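Local coordinates for protein probable glutamine synthetase (Pseudomonas aeruginosa, PDB 4HPP) that belongs to the glutamine synthetase family, pairing an N-terminal domain with a catalytic domain, and binds magnesium and glutamic acid, at residues A129-F134 with Q185-C190. Numbering follows the deposited sequence.
Sequences AFEHEF and QYEVTC. With MG (magnesium ion), chain B; GLU (glutamic acid), chain D.
Ala129 and Cys190 lie at the splayed end of two antiparallel strands, where Ala129 CB meets Cys190 O at 3.9 Å. Here one water bridges the backbones, donating to Phe130 O and to Val188 O, and it also meets His132 ND1 in the plane of the imidazole. Glu131 runs alongside Thr189, CG against CG2. Its OE2 comes within 3.1 Å of Glu187 OE1, with the two carboxylates strongly tilted to each other; the nearby metal probably eases this meeting of like charges. Glu131 OE1 has a weak hydrogen bond to His238. His132 O takes a weak bond from Val188 N. Glu133 and Glu187 form a non-hydrogen-bonded pair, and their side chains leave the same face of the catalytic-domain sheet. This is the metal-binding face of the glutamine synthetase fold. Glu133 OE2 binds magnesium at 2.2 Å and Glu187 OE2 at 2.5 Å, with Glu180 and the bound glutamic acid as further ligands. Glu133 OE1 accepts a hydrogen bond from N of the glutamic acid at 2.8 Å. Phe134 and Tyr186 form a hydrogen-bonded pair, each backbone N bonding to the other's O. Phe134 CG sits between its backbone N and carbonyl carbon (chi1 63°), which brings the ring to the second strand: Tyr186 CB makes a CH-pi contact over one face, and Val188 CG1 lies at the edge.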
# COMPACT_ATOMS: atom_id res chain seq x y z
N ALA A 129 12.71 10.62 44.40
CA ALA A 129 12.01 10.39 43.14
C ALA A 129 12.28 11.57 42.18
O ALA A 129 12.25 12.74 42.57
CB ALA A 129 10.52 10.16 43.38
N PHE A 130 12.66 11.21 40.95
CA PHE A 130 12.85 12.14 39.83
C PHE A 130 11.56 12.24 38.98
O PHE A 130 10.96 11.21 38.63
CB PHE A 130 13.96 11.64 38.93
CG PHE A 130 15.32 11.61 39.53
CD1 PHE A 130 16.27 12.60 39.19
CD2 PHE A 130 15.69 10.58 40.38
CE1 PHE A 130 17.58 12.55 39.68
CE2 PHE A 130 16.99 10.53 40.90
CZ PHE A 130 17.95 11.51 40.54
N GLU A 131 11.13 13.47 38.67
CA GLU A 131 9.97 13.69 37.84
C GLU A 131 10.55 14.12 36.51
O GLU A 131 11.46 14.96 36.49
CB GLU A 131 9.07 14.81 38.37
CG GLU A 131 8.29 14.54 39.68
CD GLU A 131 7.32 15.70 40.04
OE1 GLU A 131 6.48 15.48 40.93
OE2 GLU A 131 7.37 16.83 39.44
N HIS A 132 10.02 13.56 35.43
CA HIS A 132 10.57 13.74 34.12
C HIS A 132 9.58 14.32 33.17
O HIS A 132 8.44 13.86 33.11
CB HIS A 132 11.06 12.42 33.60
CG HIS A 132 12.33 11.91 34.29
ND1 HIS A 132 12.32 10.84 35.15
CD2 HIS A 132 13.66 12.28 34.14
CE1 HIS A 132 13.58 10.58 35.55
NE2 HIS A 132 14.40 11.47 34.93
N GLU A 133 10.00 15.36 32.41
CA GLU A 133 9.16 15.90 31.37
C GLU A 133 9.84 15.68 30.00
O GLU A 133 11.08 15.67 29.90
CB GLU A 133 8.83 17.35 31.63
CG GLU A 133 7.85 17.59 32.77
CD GLU A 133 7.86 19.05 33.24
OE1 GLU A 133 8.78 19.82 32.82
OE2 GLU A 133 6.96 19.43 34.04
N PHE A 134 9.04 15.45 28.97
CA PHE A 134 9.58 15.19 27.65
C PHE A 134 8.60 15.60 26.54
O PHE A 134 7.37 15.81 26.77
CB PHE A 134 9.97 13.70 27.53
CG PHE A 134 8.79 12.72 27.66
CD1 PHE A 134 8.39 12.23 28.93
CD2 PHE A 134 8.12 12.25 26.52
CE1 PHE A 134 7.35 11.37 29.04
CE2 PHE A 134 7.08 11.36 26.65
CZ PHE A 134 6.67 10.94 27.90
N GLN A 185 4.19 18.10 25.16
CA GLN A 185 4.87 17.78 26.37
C GLN A 185 4.04 16.82 27.23
O GLN A 185 2.80 17.03 27.42
CB GLN A 185 5.18 19.03 27.13
CG GLN A 185 6.24 18.80 28.19
CD GLN A 185 6.57 20.02 29.01
OE1 GLN A 185 5.72 20.89 29.26
NE2 GLN A 185 7.82 20.08 29.48
N TYR A 186 4.72 15.80 27.76
CA TYR A 186 4.16 14.86 28.75
C TYR A 186 5.07 14.68 29.96
O TYR A 186 6.24 15.02 29.92
CB TYR A 186 3.90 13.51 28.12
CG TYR A 186 2.94 13.68 26.98
CD1 TYR A 186 1.56 13.56 27.21
CD2 TYR A 186 3.38 14.06 25.68
CE1 TYR A 186 0.65 13.75 26.21
CE2 TYR A 186 2.46 14.22 24.67
CZ TYR A 186 1.10 14.07 24.95
OH TYR A 186 0.13 14.24 23.99
N GLU A 187 4.49 14.21 31.05
CA GLU A 187 5.23 13.94 32.26
C GLU A 187 4.80 12.60 32.83
O GLU A 187 3.61 12.28 32.93
CB GLU A 187 5.02 15.04 33.27
CG GLU A 187 5.97 14.94 34.47
CD GLU A 187 5.68 15.95 35.59
OE1 GLU A 187 6.35 15.90 36.65
OE2 GLU A 187 4.80 16.81 35.43
N VAL A 188 5.79 11.80 33.18
CA VAL A 188 5.53 10.61 33.95
C VAL A 188 6.30 10.65 35.29
O VAL A 188 7.45 11.10 35.34
CB VAL A 188 5.76 9.34 33.12
CG1 VAL A 188 7.18 9.29 32.56
CG2 VAL A 188 5.46 8.11 33.98
N THR A 189 5.63 10.25 36.36
CA THR A 189 6.21 10.27 37.69
C THR A 189 6.09 8.83 38.21
O THR A 189 5.23 8.02 37.78
CB THR A 189 5.47 11.23 38.65
OG1 THR A 189 4.11 10.86 38.72
CG2 THR A 189 5.48 12.68 38.23
N CYS A 190 6.96 8.52 39.15
CA CYS A 190 6.98 7.22 39.75
C CYS A 190 7.10 7.32 41.25
O CYS A 190 7.36 8.40 41.80
CB CYS A 190 8.16 6.42 39.22
SG CYS A 190 8.05 6.05 37.47
MG MG B . 5.68 19.15 35.77
N GLU D . 8.56 22.57 32.66
CA GLU D . 9.03 23.19 33.96
C GLU D . 10.55 23.07 34.25
O GLU D . 11.39 23.28 33.39
CB GLU D . 8.25 22.62 35.13
CG GLU D . 6.81 23.06 35.17
CD GLU D . 6.03 22.31 36.19
OE1 GLU D . 5.60 22.97 37.16
OE2 GLU D . 5.85 21.08 36.05
OXT GLU D . 10.98 22.75 35.36
O HOH W 1 9.90 10.48 36.00